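Local coordinates for protein lipocalin (Argas monolakensis, PDB 3BRN) that binds serotonin inside a lipocalin beta barrel and probably serves as a biogenic amine-binding protein of a soft tick, at residues Pro12-Ala15 with Tyr16-Val19; Cys132-Lys135 with Phe136-Ala140; Thr32-Pro35 with Gly36-Glu39; Asn48-Ser51 with Glu52-Thr56. All blocks are in the same frame, centred on the assembly; numbering follows the deposited sequence.

Interaction 1 (Pro12-Ala15 with Tyr16-Val19). With SRO (serotonin), chain C.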
ATOM      1  N   PRO A  12       7.752  -1.755  16.901  1.00 48.77           N
ATOM      2  CA  PRO A  12       7.516  -0.823  15.806  1.00 43.91           C
ATOM      3  C   PRO A  12       7.347  -1.541  14.474  1.00 39.18           C
ATOM      4  O   PRO A  12       7.544  -2.752  14.383  1.00 35.07           O
ATOM      5  CB  PRO A  12       8.782   0.035  15.792  1.00 46.87           C
ATOM      6  CG  PRO A  12       9.828  -0.819  16.452  1.00 47.56           C
ATOM      7  CD  PRO A  12       9.101  -1.624  17.479  1.00 49.68           C
ATOM      8  N   PHE A  13       6.976  -0.781  13.449  1.00 36.90           N
ATOM      9  CA  PHE A  13       6.808  -1.321  12.108  1.00 37.56           C
ATOM     10  C   PHE A  13       7.830  -0.725  11.147  1.00 35.46           C
ATOM     11  O   PHE A  13       7.985   0.495  11.067  1.00 37.79           O
ATOM     12  CB  PHE A  13       5.389  -1.060  11.598  1.00 30.12           C
ATOM     13  CG  PHE A  13       4.327  -1.811  12.349  1.00 35.70           C
ATOM     14  CD1 PHE A  13       4.058  -3.137  12.053  1.00 32.20           C
ATOM     15  CD2 PHE A  13       3.599  -1.192  13.351  1.00 28.42           C
ATOM     16  CE1 PHE A  13       3.081  -3.831  12.743  1.00 34.25           C
ATOM     17  CE2 PHE A  13       2.621  -1.881  14.044  1.00 27.44           C
ATOM     18  CZ  PHE A  13       2.362  -3.202  13.738  1.00 28.97           C
ATOM     19  N   GLN A  14       8.521  -1.595  10.421  1.00 32.62           N
ATOM     20  CA  GLN A  14       9.677  -1.198   9.622  1.00 31.26           C
ATOM     21  C   GLN A  14       9.299  -1.042   8.149  1.00 37.25           C
ATOM     22  O   GLN A  14       8.927  -2.018   7.498  1.00 33.21           O
ATOM     23  CB  GLN A  14      10.800  -2.225   9.775  1.00 37.84           C
ATOM     24  CG  GLN A  14      11.262  -2.399  11.208  1.00 40.94           C
ATOM     25  CD  GLN A  14      12.204  -3.571  11.375  1.00 56.17           C
ATOM     26  OE1 GLN A  14      11.767  -4.720  11.465  1.00 63.10           O
ATOM     27  NE2 GLN A  14      13.501  -3.283  11.467  1.00 41.66           N
ATOM     28  N   ALA A  15       9.353   0.200   7.661  1.00 27.00           N
ATOM     29  CA  ALA A  15       9.065   0.537   6.280  1.00 32.35           C
ATOM     30  C   ALA A  15       9.783  -0.275   5.197  1.00 33.44           C
ATOM     31  O   ALA A  15       9.162  -0.659   4.216  1.00 34.52           O
ATOM     32  CB  ALA A  15       9.230   2.036   6.050  1.00 36.88           C
ATOM     33  N   TYR A  16      11.086  -0.505   5.321  1.00 32.80           N
ATOM     34  CA  TYR A  16      11.746  -1.304   4.296  1.00 35.19           C
ATOM     35  C   TYR A  16      11.152  -2.721   4.202  1.00 35.46           C
ATOM     36  O   TYR A  16      10.932  -3.222   3.108  1.00 38.24           O
ATOM     37  CB  TYR A  16      13.278  -1.324   4.462  1.00 33.99           C
ATOM     38  CG  TYR A  16      13.779  -2.289   5.487  1.00 28.57           C
ATOM     39  CD1 TYR A  16      13.935  -1.901   6.812  1.00 33.58           C
ATOM     40  CD2 TYR A  16      14.242  -3.547   5.116  1.00 36.74           C
ATOM     41  CE1 TYR A  16      14.462  -2.760   7.743  1.00 45.78           C
ATOM     42  CE2 TYR A  16      14.761  -4.416   6.047  1.00 35.50           C
ATOM     43  CZ  TYR A  16      14.866  -4.017   7.360  1.00 39.01           C
ATOM     44  OH  TYR A  16      15.335  -4.883   8.314  1.00 43.31           O
ATOM     45  N   LYS A  17      10.789  -3.315   5.338  1.00 31.91           N
ATOM     46  CA  LYS A  17      10.134  -4.622   5.332  1.00 32.76           C
ATOM     47  C   LYS A  17       8.728  -4.576   4.735  1.00 33.14           C
ATOM     48  O   LYS A  17       8.301  -5.511   4.063  1.00 32.31           O
ATOM     49  CB  LYS A  17      10.095  -5.224   6.739  1.00 32.48           C
ATOM     50  CG  LYS A  17      11.411  -5.827   7.191  1.00 32.38           C
ATOM     51  CD  LYS A  17      11.592  -5.682   8.678  1.00 31.75           C
ATOM     52  CE  LYS A  17      12.733  -6.538   9.180  1.00 50.98           C
ATOM     53  NZ  LYS A  17      12.264  -7.901   9.536  1.00 60.38           N
ATOM     54  N   SER A  18       7.982  -3.515   5.018  1.00 31.91           N
ATOM     55  CA  SER A  18       6.684  -3.337   4.398  1.00 31.15           C
ATOM     56  C   SER A  18       6.810  -3.202   2.865  1.00 29.93           C
ATOM     57  O   SER A  18       6.062  -3.819   2.104  1.00 34.70           O
ATOM     58  CB  SER A  18       5.981  -2.095   4.977  1.00 23.26           C
ATOM     59  OG  SER A  18       4.797  -1.830   4.244  1.00 36.87           O
ATOM     60  N   VAL A  19       7.710  -2.338   2.422  1.00 27.64           N
ATOM     61  CA  VAL A  19       7.873  -2.058   0.998  1.00 32.11           C
ATOM     62  C   VAL A  19       8.423  -3.275   0.233  1.00 35.90           C
ATOM     63  O   VAL A  19       8.037  -3.526  -0.906  1.00 34.02           O
ATOM     64  CB  VAL A  19       8.793  -0.839   0.784  1.00 36.30           C
ATOM     65  CG1 VAL A  19       9.147  -0.661  -0.698  1.00 30.30           C
ATOM     66  CG2 VAL A  19       8.165   0.419   1.391  1.00 28.79           C
TER
HETATM   67  OH  SRO C 158       6.744   1.630  -2.723  1.00 30.72           O
HETATM   68  CZ3 SRO C 158       5.636   2.028  -2.015  1.00 20.96           C
HETATM   69  CH2 SRO C 158       5.374   3.394  -1.949  1.00 22.30           C
HETATM   70  CZ2 SRO C 158       4.201   3.857  -1.348  1.00 29.99           C
HETATM   71  CE2 SRO C 158       3.370   2.907  -0.772  1.00 20.32           C
HETATM   72  NE1 SRO C 158       2.212   2.964  -0.066  1.00 19.00           N
HETATM   73  CD1 SRO C 158       1.813   1.708   0.242  1.00 18.43           C
HETATM   74  CG  SRO C 158       2.759   0.807  -0.250  1.00 20.61           C
HETATM   75  CD2 SRO C 158       3.742   1.577  -0.867  1.00 25.20           C
HETATM   76  CE3 SRO C 158       4.832   1.167  -1.466  1.00 28.32           C
HETATM   77  CB  SRO C 158       2.725  -0.693  -0.089  1.00 25.24           C
HETATM   78  CA  SRO C 158       3.882  -1.162   0.814  1.00 24.56           C
HETATM   79  NZ  SRO C 158       3.915  -2.628   0.807  1.00 24.95           N
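With CG anti to its own carbonyl carbon (chi1 -59°) and the chain extended beyond it, Q14 runs alongside K17, whose CG takes the same setting before the lysine bends at chi2 and chi4. The two side chains point the same way, and OE1 of Q14 lies 3.0 Å from CD of K17, so the amide meets the aliphatic part of the lysine. The amide nitrogen NE2 of Q14 comes 3.9 Å from CE1 of Y16, the amide plane turned 77° from the phenol ring. K17 CG in turn sits over one face of that ring, toward its rim. Q14 is the N-cap residue of the short helix 15-20, which packs against strands 67-78 and 81-85 of the lipocalin barrel. Q14 O accepts, in the carbonyl plane, the N-H of S18 at 3.0 Å, while A15 O takes the N-H of V19 at 2.9 Å, nearly straight at 168°. In the ligand pocket, S18 O receives a hydrogen bond from the serotonin amine NZ at 2.8 Å, and V19 CG1 lies 3.9 Å from the ligand's OH. D106 OD2 is the amine's second partner, and OD1 has a weak hydrogen bond with S18 OG.

Interaction 2 (Cys132-Lys135 with Phe136-Ala140)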
ATOM      1  N   CYS A 132      -5.239  -7.048   9.096  1.00 36.25           N
ATOM      2  CA  CYS A 132      -5.245  -5.736   8.480  1.00 42.40           C
ATOM      3  C   CYS A 132      -6.638  -5.166   8.429  1.00 38.67           C
ATOM      4  O   CYS A 132      -6.797  -3.961   8.498  1.00 38.07           O
ATOM      5  CB  CYS A 132      -4.637  -5.755   7.089  1.00 42.67           C
ATOM      6  SG  CYS A 132      -2.860  -5.962   7.092  1.00 53.05           S
ATOM      7  N   ASP A 133      -7.613  -6.011   8.233  1.00 37.33           N
ATOM      8  CA  ASP A 133      -8.977  -5.564   8.227  1.00 37.44           C
ATOM      9  C   ASP A 133      -9.312  -5.030   9.611  1.00 34.45           C
ATOM     10  O   ASP A 133      -9.861  -4.008   9.753  1.00 32.99           O
ATOM     11  CB  ASP A 133      -9.907  -6.694   7.856  1.00 37.43           C
ATOM     12  CG  ASP A 133     -10.388  -6.620   6.439  1.00 41.87           C
ATOM     13  OD1 ASP A 133     -10.422  -5.546   5.875  1.00 45.55           O
ATOM     14  OD2 ASP A 133     -10.757  -7.663   5.907  1.00 46.85           O
ATOM     15  N   THR A 134      -8.943  -5.763  10.630  1.00 35.65           N
ATOM     16  CA  THR A 134      -9.184  -5.325  11.993  1.00 30.60           C
ATOM     17  C   THR A 134      -8.520  -3.980  12.290  1.00 34.18           C
ATOM     18  O   THR A 134      -9.062  -3.169  13.040  1.00 33.48           O
ATOM     19  CB  THR A 134      -8.703  -6.372  13.023  1.00 33.51           C
ATOM     20  OG1 THR A 134      -9.337  -7.632  12.764  1.00 38.05           O
ATOM     21  CG2 THR A 134      -9.030  -5.923  14.432  1.00 33.65           C
ATOM     22  N   LYS A 135      -7.303  -3.787  11.795  1.00 29.53           N
ATOM     23  CA  LYS A 135      -6.552  -2.573  12.106  1.00 30.07           C
ATOM     24  C   LYS A 135      -7.136  -1.404  11.327  1.00 28.73           C
ATOM     25  O   LYS A 135      -7.269  -0.289  11.848  1.00 29.01           O
ATOM     26  CB  LYS A 135      -5.067  -2.759  11.775  1.00 27.49           C
ATOM     27  CG  LYS A 135      -4.221  -1.497  11.894  1.00 34.69           C
ATOM     28  CD  LYS A 135      -3.966  -1.128  13.352  1.00 31.29           C
ATOM     29  CE  LYS A 135      -3.206   0.201  13.438  1.00 32.53           C
ATOM     30  NZ  LYS A 135      -2.831   0.465  14.869  1.00 28.86           N
ATOM     31  N   PHE A 136      -7.441  -1.652  10.059  1.00 27.99           N
ATOM     32  CA  PHE A 136      -7.989  -0.596   9.212  1.00 28.47           C
ATOM     33  C   PHE A 136      -9.329  -0.109   9.775  1.00 28.00           C
ATOM     34  O   PHE A 136      -9.567   1.110   9.887  1.00 31.35           O
ATOM     35  CB  PHE A 136      -8.111  -1.082   7.750  1.00 29.65           C
ATOM     36  CG  PHE A 136      -8.757  -0.075   6.830  1.00 31.89           C
ATOM     37  CD1 PHE A 136      -8.045   1.035   6.398  1.00 31.60           C
ATOM     38  CD2 PHE A 136     -10.101  -0.176   6.503  1.00 32.00           C
ATOM     39  CE1 PHE A 136      -8.640   2.011   5.592  1.00 30.54           C
ATOM     40  CE2 PHE A 136     -10.713   0.799   5.704  1.00 36.44           C
ATOM     41  CZ  PHE A 136      -9.962   1.892   5.250  1.00 28.30           C
ATOM     42  N   ALA A 137     -10.155  -1.044  10.225  1.00 36.24           N
ATOM     43  CA  ALA A 137     -11.419  -0.695  10.894  1.00 37.86           C
ATOM     44  C   ALA A 137     -11.187   0.148  12.131  1.00 40.09           C
ATOM     45  O   ALA A 137     -11.897   1.129  12.356  1.00 40.43           O
ATOM     46  CB  ALA A 137     -12.232  -1.950  11.249  1.00 38.14           C
ATOM     47  N   GLN A 138     -10.183  -0.208  12.933  1.00 41.17           N
ATOM     48  CA  GLN A 138      -9.875   0.599  14.114  1.00 37.60           C
ATOM     49  C   GLN A 138      -9.544   2.040  13.783  1.00 36.29           C
ATOM     50  O   GLN A 138     -10.043   2.947  14.436  1.00 39.92           O
ATOM     51  CB  GLN A 138      -8.753  -0.017  14.956  1.00 36.16           C
ATOM     52  CG  GLN A 138      -9.260  -0.851  16.103  1.00 47.01           C
ATOM     53  CD  GLN A 138      -8.146  -1.518  16.888  1.00 61.31           C
ATOM     54  OE1 GLN A 138      -7.008  -0.837  17.001  1.00 65.72           O
ATOM     55  NE2 GLN A 138      -8.285  -2.660  17.334  1.00 42.68           N
ATOM     56  N   VAL A 139      -8.560   2.248  12.913  1.00 36.60           N
ATOM     57  CA  VAL A 139      -8.114   3.603  12.614  1.00 34.55           C
ATOM     58  C   VAL A 139      -9.097   4.408  11.775  1.00 37.17           C
ATOM     59  O   VAL A 139      -9.161   5.626  11.890  1.00 44.84           O
ATOM     60  CB  VAL A 139      -6.694   3.648  11.996  1.00 35.49           C
ATOM     61  CG1 VAL A 139      -5.694   3.062  12.972  1.00 31.26           C
ATOM     62  CG2 VAL A 139      -6.636   2.905  10.617  1.00 35.84           C
ATOM     63  N   ALA A 140      -9.859   3.727  10.931  1.00 35.40           N
ATOM     64  CA  ALA A 140     -10.775   4.400  10.021  1.00 41.83           C
ATOM     65  C   ALA A 140     -11.960   4.923  10.811  1.00 42.07           C
ATOM     66  O   ALA A 140     -12.487   5.999  10.517  1.00 41.03           O
ATOM     67  CB  ALA A 140     -11.243   3.450   8.924  1.00 42.49           C
TER
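From C132 to A140 the backbone keeps helical phi and psi values, and four successive i to i+4 bonds join the two segments. F136 N donates to C132 O at 2.9 Å and A137 N to D133 O at 3.0 Å, each donor tilted out of the carbonyl plane. The bond from Q138 N to T134 O is longer, 3.2 Å, with its donor above the plane of the T134 carbonyl, whereas V139 N meets K135 O almost straight at 170°. K135 carries its CG anti to the backbone N (chi1 173°) and then bends at chi2, which brings CE to 3.8 Å from V139 CG1; lysine and valine cross at a slant one turn apart. The CB of F136 rests 3.3 Å from C132 O, and one face of its ring receives the CB of A140, 4.1 Å above the plane and toward the rim. D133 points away from 136-140, its carboxylate held by Y129 N and by a salt bridge to K31. The inward side of the helix, with C132, F136 and V139, lies on strands 105-109 and 115-120, and C132 is tied to C105 by a disulfide: this is the C-terminal helix packed outside the barrel that is characteristic of lipocalins.

Interaction 3 (Thr32-Pro35 with Gly36-Glu39)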
ATOM      1  N   THR A  32      -9.577   2.966   1.102  1.00 31.17           N
ATOM      2  CA  THR A  32      -9.012   4.227   1.596  1.00 35.67           C
ATOM      3  C   THR A  32     -10.119   5.119   2.161  1.00 33.93           C
ATOM      4  O   THR A  32     -11.293   4.957   1.813  1.00 32.01           O
ATOM      5  CB  THR A  32      -8.199   4.970   0.480  1.00 31.12           C
ATOM      6  OG1 THR A  32      -7.697   6.213   0.985  1.00 34.29           O
ATOM      7  CG2 THR A  32      -9.065   5.252  -0.754  1.00 32.33           C
ATOM      8  N   THR A  33      -9.767   5.986   3.112  1.00 34.97           N
ATOM      9  CA  THR A  33     -10.703   7.005   3.586  1.00 30.51           C
ATOM     10  C   THR A  33     -10.604   8.276   2.743  1.00 36.45           C
ATOM     11  O   THR A  33     -11.262   9.269   3.039  1.00 34.70           O
ATOM     12  CB  THR A  33     -10.485   7.356   5.083  1.00 32.73           C
ATOM     13  OG1 THR A  33      -9.142   7.823   5.272  1.00 30.88           O
ATOM     14  CG2 THR A  33     -10.731   6.103   5.970  1.00 28.54           C
ATOM     15  N   LYS A  34      -9.721   8.290   1.748  1.00 34.24           N
ATOM     16  CA  LYS A  34      -9.678   9.442   0.850  1.00 35.95           C
ATOM     17  C   LYS A  34     -10.539   9.150  -0.388  1.00 41.72           C
ATOM     18  O   LYS A  34     -10.341   8.127  -1.052  1.00 38.35           O
ATOM     19  CB  LYS A  34      -8.232   9.740   0.425  1.00 38.25           C
ATOM     20  CG  LYS A  34      -8.098  10.750  -0.715  1.00 33.30           C
ATOM     21  CD  LYS A  34      -6.637  11.085  -0.976  1.00 37.05           C
ATOM     22  CE  LYS A  34      -6.434  11.702  -2.361  1.00 54.57           C
ATOM     23  NZ  LYS A  34      -4.980  11.900  -2.673  1.00 61.67           N
ATOM     24  N   PRO A  35     -11.473  10.057  -0.715  1.00 39.34           N
ATOM     25  CA  PRO A  35     -12.312   9.893  -1.899  1.00 44.53           C
ATOM     26  C   PRO A  35     -11.604  10.346  -3.180  1.00 44.78           C
ATOM     27  O   PRO A  35     -10.600  11.063  -3.121  1.00 47.60           O
ATOM     28  CB  PRO A  35     -13.503  10.811  -1.600  1.00 48.08           C
ATOM     29  CG  PRO A  35     -12.901  11.919  -0.797  1.00 47.17           C
ATOM     30  CD  PRO A  35     -11.791  11.294   0.019  1.00 46.27           C
ATOM     31  N   GLY A  36     -12.044   9.804  -4.314  1.00 51.74           N
ATOM     32  CA  GLY A  36     -11.560  10.237  -5.619  1.00 46.08           C
ATOM     33  C   GLY A  36     -10.272   9.596  -6.099  1.00 49.44           C
ATOM     34  O   GLY A  36      -9.668  10.067  -7.063  1.00 47.66           O
ATOM     35  N   THR A  37      -9.844   8.514  -5.459  1.00 45.18           N
ATOM     36  CA  THR A  37      -8.606   7.870  -5.896  1.00 52.12           C
ATOM     37  C   THR A  37      -8.816   6.981  -7.139  1.00 52.21           C
ATOM     38  O   THR A  37      -9.887   6.399  -7.322  1.00 54.17           O
ATOM     39  CB  THR A  37      -7.867   7.135  -4.738  1.00 45.67           C
ATOM     40  OG1 THR A  37      -8.647   6.029  -4.274  1.00 50.61           O
ATOM     41  CG2 THR A  37      -7.661   8.091  -3.575  1.00 50.74           C
ATOM     42  N   PRO A  38      -7.825   6.951  -8.043  1.00 52.09           N
ATOM     43  CA  PRO A  38      -7.968   6.179  -9.283  1.00 51.63           C
ATOM     44  C   PRO A  38      -8.263   4.699  -9.006  1.00 51.95           C
ATOM     45  O   PRO A  38      -7.698   4.121  -8.083  1.00 50.66           O
ATOM     46  CB  PRO A  38      -6.597   6.330  -9.953  1.00 53.12           C
ATOM     47  CG  PRO A  38      -5.946   7.500  -9.282  1.00 55.24           C
ATOM     48  CD  PRO A  38      -6.483   7.533  -7.892  1.00 53.42           C
ATOM     49  N   GLU A  39      -9.205   4.123  -9.751  1.00 46.85           N
ATOM     50  CA  GLU A  39      -9.527   2.699  -9.647  1.00 44.80           C
ATOM     51  C   GLU A  39      -8.275   1.868  -9.905  1.00 40.88           C
ATOM     52  O   GLU A  39      -7.434   2.246 -10.719  1.00 37.29           O
ATOM     53  CB  GLU A  39     -10.607   2.330 -10.690  1.00 49.99           C
ATOM     54  CG  GLU A  39     -10.333   2.921 -12.075  1.00 46.83           C
ATOM     55  CD  GLU A  39     -11.224   2.368 -13.205  1.00 54.44           C
ATOM     56  OE1 GLU A  39     -12.350   1.865 -12.950  1.00 41.06           O
ATOM     57  OE2 GLU A  39     -10.799   2.493 -14.377  1.00 48.36           O
TER
HETATM   58  O   HOH W   1     -11.087   6.977  -3.407  1.00 36.18           O
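T32 and T37 reach toward each other tip to tip in van der Waals contact, the methyl CG2 of T32 lying 3.6 Å from OG1 of T37. The methyl CG2 of T37 meets K34 instead: it sits 3.9 Å from CG of the lysine, with CD and CE close behind, and 3.7 Å from K34 O. K34 is extended from CG outward and its CG stands anti to the backbone N (chi1 169°), an arrangement that lays the aliphatic chain across the methyl while NZ goes on to a salt bridge with D112. Hydrogen bonding holds the turn from within. T32 OG1 accepts the N-H of K34 at 3.0 Å, close to straight at 167°, and this makes an ST turn at the end of strand 26-32, where the chain leaves the lipocalin barrel for the loop leading to strand 42-44. No direct hydrogen bond joins 32-35 to 36-39. A water bridges them, donating to K34 O at 2.7 Å and accepting from T37 N at 2.8 Å, and so links the polar backbone groups on the two sides of P35 and G36. G36 adopts a positive phi of 85°, a conformation that glycine takes readily. Partners elsewhere hold the loop at several points: T37 OG1 is hydrogen-bonded to T148 OG1, T33 OG1 to Y115 N, and E39 OE1 to the hydroxyl of Y152.

Interaction 4 (Asn48-Ser51 with Glu52-Thr56)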
ATOM      1  N   ASN A  48      14.813  -4.426  -6.562  1.00 53.08           N
ATOM      2  CA  ASN A  48      15.884  -4.896  -5.694  1.00 54.19           C
ATOM      3  C   ASN A  48      15.558  -4.684  -4.215  1.00 53.63           C
ATOM      4  O   ASN A  48      14.828  -3.758  -3.853  1.00 52.54           O
ATOM      5  CB  ASN A  48      17.196  -4.206  -6.062  1.00 53.07           C
ATOM      6  CG  ASN A  48      17.006  -2.745  -6.395  1.00 60.28           C
ATOM      7  OD1 ASN A  48      15.885  -2.295  -6.653  1.00 61.30           O
ATOM      8  ND2 ASN A  48      18.102  -1.996  -6.412  1.00 64.55           N
ATOM      9  N   THR A  49      16.049  -5.590  -3.376  1.00 49.35           N
ATOM     10  CA  THR A  49      15.763  -5.541  -1.949  1.00 47.77           C
ATOM     11  C   THR A  49      16.212  -4.235  -1.288  1.00 45.39           C
ATOM     12  O   THR A  49      17.277  -3.699  -1.600  1.00 40.48           O
ATOM     13  CB  THR A  49      16.336  -6.762  -1.217  1.00 46.33           C
ATOM     14  OG1 THR A  49      15.695  -7.947  -1.709  1.00 47.85           O
ATOM     15  CG2 THR A  49      16.089  -6.657   0.279  1.00 48.49           C
ATOM     16  N   LEU A  50      15.277  -3.613  -0.577  1.00 43.48           N
ATOM     17  CA  LEU A  50      15.559  -2.427   0.220  1.00 39.11           C
ATOM     18  C   LEU A  50      16.044  -2.843   1.598  1.00 41.25           C
ATOM     19  O   LEU A  50      15.580  -3.843   2.150  1.00 40.76           O
ATOM     20  CB  LEU A  50      14.287  -1.595   0.400  1.00 42.67           C
ATOM     21  CG  LEU A  50      14.011  -0.454  -0.574  1.00 41.71           C
ATOM     22  CD1 LEU A  50      12.663   0.208  -0.211  1.00 44.98           C
ATOM     23  CD2 LEU A  50      15.149   0.550  -0.510  1.00 37.40           C
ATOM     24  N   SER A  51      17.007  -2.094   2.122  1.00 37.11           N
ATOM     25  CA  SER A  51      17.421  -2.211   3.508  1.00 41.09           C
ATOM     26  C   SER A  51      17.186  -0.833   4.102  1.00 38.00           C
ATOM     27  O   SER A  51      16.817   0.081   3.386  1.00 32.44           O
ATOM     28  CB  SER A  51      18.898  -2.605   3.612  1.00 40.47           C
ATOM     29  OG  SER A  51      19.705  -1.721   2.857  1.00 40.91           O
ATOM     30  N   GLU A  52      17.380  -0.694   5.408  1.00 40.25           N
ATOM     31  CA  GLU A  52      17.045   0.543   6.124  1.00 34.97           C
ATOM     32  C   GLU A  52      17.748   1.782   5.573  1.00 37.34           C
ATOM     33  O   GLU A  52      18.968   1.787   5.387  1.00 37.02           O
ATOM     34  CB  GLU A  52      17.376   0.383   7.616  1.00 39.12           C
ATOM     35  CG  GLU A  52      17.118   1.624   8.451  1.00 38.48           C
ATOM     36  CD  GLU A  52      15.639   1.895   8.624  1.00 36.76           C
ATOM     37  OE1 GLU A  52      14.842   1.031   8.211  1.00 49.92           O
ATOM     38  OE2 GLU A  52      15.282   2.963   9.156  1.00 44.12           O
ATOM     39  N   GLY A  53      16.996   2.869   5.441  1.00 34.11           N
ATOM     40  CA  GLY A  53      17.549   4.160   5.016  1.00 39.26           C
ATOM     41  C   GLY A  53      17.799   4.369   3.525  1.00 34.89           C
ATOM     42  O   GLY A  53      18.238   5.438   3.109  1.00 37.88           O
ATOM     43  N   GLN A  54      17.538   3.348   2.721  1.00 36.79           N
ATOM     44  CA  GLN A  54      17.860   3.409   1.297  1.00 40.32           C
ATOM     45  C   GLN A  54      16.758   4.039   0.459  1.00 40.15           C
ATOM     46  O   GLN A  54      15.606   4.142   0.903  1.00 39.24           O
ATOM     47  CB  GLN A  54      18.206   2.024   0.751  1.00 44.36           C
ATOM     48  CG  GLN A  54      19.490   1.452   1.301  1.00 46.98           C
ATOM     49  CD  GLN A  54      19.844   0.112   0.692  1.00 56.75           C
ATOM     50  OE1 GLN A  54      18.831  -0.646   0.295  1.00 49.89           O
ATOM     51  NE2 GLN A  54      21.018  -0.234   0.576  1.00 46.08           N
ATOM     52  N   SER A  55      17.155   4.559  -0.702  1.00 36.60           N
ATOM     53  CA  SER A  55      16.226   5.078  -1.708  1.00 38.64           C
ATOM     54  C   SER A  55      16.294   4.170  -2.909  1.00 39.02           C
ATOM     55  O   SER A  55      17.332   3.565  -3.179  1.00 42.37           O
ATOM     56  CB  SER A  55      16.619   6.491  -2.128  1.00 36.98           C
ATOM     57  OG  SER A  55      16.413   7.410  -1.073  1.00 41.67           O
ATOM     58  N   THR A  56      15.196   4.068  -3.642  1.00 36.23           N
ATOM     59  CA  THR A  56      15.159   3.186  -4.803  1.00 47.21           C
ATOM     60  C   THR A  56      13.993   3.579  -5.692  1.00 45.99           C
ATOM     61  O   THR A  56      13.139   4.360  -5.280  1.00 40.89           O
ATOM     62  CB  THR A  56      15.000   1.706  -4.383  1.00 47.54           C
ATOM     63  OG1 THR A  56      15.458   0.845  -5.433  1.00 47.74           O
ATOM     64  CG2 THR A  56      13.539   1.393  -4.072  1.00 45.71           C
TER
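The amide oxygen OE1 of Q54 accepts the backbone N-H of S51 at 3.0 Å, a fairly straight bond (159°) whose donor stands well above the plane of the amide. The CG of Q54 sits beside the backbone N (chi1 -67°), and the straight chain beyond carries the amide back over the turn. In the opposite sense, Q54 N gives a weak bond of 3.4 Å to S51 O, so main chain and side chain of Q54 both return to S51. Residues S51 to Q54 form a type II beta turn, with G53 at positive phi (80°) in its third position, and the turn reverses the chain into strand 55-64 at the rim of the lipocalin barrel. Apolar contact comes from L50, which slides past Q54 in the opposite direction, its CD2 3.6 Å from CB of the glutamine. The leucine also lies across T56, with CG 4.0 Å from the methyl CG2. Farther from the turn, N48 OD1 approaches T56 OG1 to 3.4 Å. L50 is buried, packing also on V19 and V77, while E52 turns away from 48-51, and its OE2 accepts a hydrogen bond from G79 N.

How the interactions relate
Along the chain the order is interaction 1, interaction 3, interaction 4 and interaction 2, all on one lipocalin barrel. Interactions 1 and 4 are neighbours, their centres about 11 Å apart: Y16 lies against L50, S51 and E52, and V19 meets L50, so helix 15-20 and the 48-56 turn pack together on the side where the serotonin amine is held. Interaction 3 is on the opposite side of the chain's centre from both, its centre about 23 Å from that of interaction 1. Interaction 2 flanks the barrel and touches interaction 3 through A140 and T33. Only interaction 1 supplies residues of the serotonin pocket; the other three lie outside the pocket residues, on the loops, turn and helix around the barrel.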